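Local coordinates for Non-structural protein 3 (Porcine deltacoronavirus, PDB 6LN0) that belongs to the coronavirus replication machinery and joins a macro domain, which probably binds ADP-ribose, to a papain-like protease that probably cleaves the viral polyprotein, at residues F76-K80 / L81-C85. Numbering follows the deposited sequence.
Sequences FDAKK and LGVAC
Leu81 meets Ala78 through both backbone and side chain, a local contact that illustrates how a short 3-10 helix hands the chain over to a strand. The amide N of Leu81 donates to Ala78 O at 2.9 Å, reaching it from above the carbonyl plane, as fits the tight i to i+3 winding; within the same winding Lys80 NZ and Asp77 OD1 form a salt bridge whose hydrogen bond is weak. With CG of Leu81 beside its backbone N (chi1 -68°), CD1 is carried back over the turn to lie 4.4 Å from Ala78 CB. Gly82 repeats the pattern one residue on: its N donates to Lys79 O at 3.0 Å, a fairly straight bond with 160° at the hydrogen. Its positive phi of 110° takes the chain out of the helical winding, a conformation glycine adopts readily. Val83, already in the strand, packs against the turn, its CB 4.2 Å from Ala78 CB, and also touches Phe26 and Leu31. Its carbonyl O accepts a CH...O contact from Lys79 CA at 3.6 Å and a hydrogen bond from Ser75 OG. At Ala84, the side chain of Lys79, bent at chi2 to chi4, brings CE 3.8 Å from Ala84 O, while its NZ forms a salt bridge with Asp74. Backbone hydrogen bonds of Gly82 and Ala84 with Ser29, and of Cys85 with Leu31, align the strand with its parallel neighbour 29-34. The result is a 3-10 connection between antiparallel neighbours, strands 71-74 and 83-89, at one edge of the central mixed sheet of the macro domain.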
# COMPACT_ATOMS: atom_id res chain seq x y z
N PHE A 76 29.56 -38.63 22.99
CA PHE A 76 30.40 -39.01 24.11
C PHE A 76 30.00 -38.33 25.41
O PHE A 76 28.85 -38.48 25.85
CB PHE A 76 31.87 -38.73 23.79
CG PHE A 76 32.41 -39.58 22.67
CD1 PHE A 76 32.14 -39.27 21.36
CD2 PHE A 76 33.18 -40.71 22.94
CE1 PHE A 76 32.63 -40.05 20.33
CE2 PHE A 76 33.69 -41.49 21.92
CZ PHE A 76 33.40 -41.17 20.61
N ASP A 77 30.91 -37.57 26.02
CA ASP A 77 30.62 -36.97 27.32
C ASP A 77 29.48 -35.97 27.23
O ASP A 77 28.68 -35.86 28.18
CB ASP A 77 31.86 -36.30 27.90
CG ASP A 77 32.69 -37.25 28.76
OD1 ASP A 77 32.23 -37.57 29.88
OD2 ASP A 77 33.81 -37.67 28.34
N ALA A 78 29.35 -35.25 26.11
CA ALA A 78 28.32 -34.23 25.98
C ALA A 78 26.91 -34.80 25.92
O ALA A 78 25.95 -34.02 25.95
CB ALA A 78 28.56 -33.38 24.73
N LYS A 79 26.76 -36.12 25.83
CA LYS A 79 25.43 -36.71 25.86
C LYS A 79 24.67 -36.31 27.12
O LYS A 79 23.45 -36.09 27.07
CB LYS A 79 25.53 -38.25 25.74
CG LYS A 79 24.18 -38.96 25.50
CD LYS A 79 24.35 -40.20 24.64
CE LYS A 79 24.04 -39.91 23.16
NZ LYS A 79 24.91 -40.75 22.28
N LYS A 80 25.38 -36.17 28.27
CA LYS A 80 24.75 -35.72 29.51
C LYS A 80 23.96 -34.44 29.31
O LYS A 80 22.96 -34.20 30.01
CB LYS A 80 25.78 -35.47 30.64
CG LYS A 80 27.04 -36.36 30.70
CD LYS A 80 28.13 -35.69 31.56
CE LYS A 80 29.52 -36.33 31.36
NZ LYS A 80 30.62 -35.70 32.18
N LEU A 81 24.40 -33.59 28.39
CA LEU A 81 23.82 -32.27 28.22
C LEU A 81 22.62 -32.24 27.29
O LEU A 81 21.91 -31.23 27.27
CB LEU A 81 24.90 -31.30 27.73
CG LEU A 81 25.96 -31.03 28.81
CD1 LEU A 81 27.37 -31.11 28.25
CD2 LEU A 81 25.72 -29.70 29.52
N GLY A 82 22.36 -33.32 26.55
CA GLY A 82 21.29 -33.36 25.57
C GLY A 82 21.74 -33.39 24.13
O GLY A 82 20.90 -33.22 23.23
N VAL A 83 23.03 -33.59 23.87
CA VAL A 83 23.59 -33.63 22.52
C VAL A 83 23.54 -35.08 22.04
O VAL A 83 24.24 -35.95 22.57
CB VAL A 83 25.02 -33.08 22.49
CG1 VAL A 83 25.57 -33.15 21.09
CG2 VAL A 83 25.04 -31.67 23.00
N ALA A 84 22.69 -35.34 21.03
CA ALA A 84 22.57 -36.70 20.52
C ALA A 84 23.79 -37.10 19.71
O ALA A 84 24.22 -38.25 19.76
CB ALA A 84 21.31 -36.85 19.66
N CYS A 85 24.36 -36.16 18.96
CA CYS A 85 25.54 -36.46 18.17
C CYS A 85 26.20 -35.16 17.72
O CYS A 85 25.66 -34.06 17.92
CB CYS A 85 25.18 -37.33 16.97
SG CYS A 85 23.98 -36.51 15.89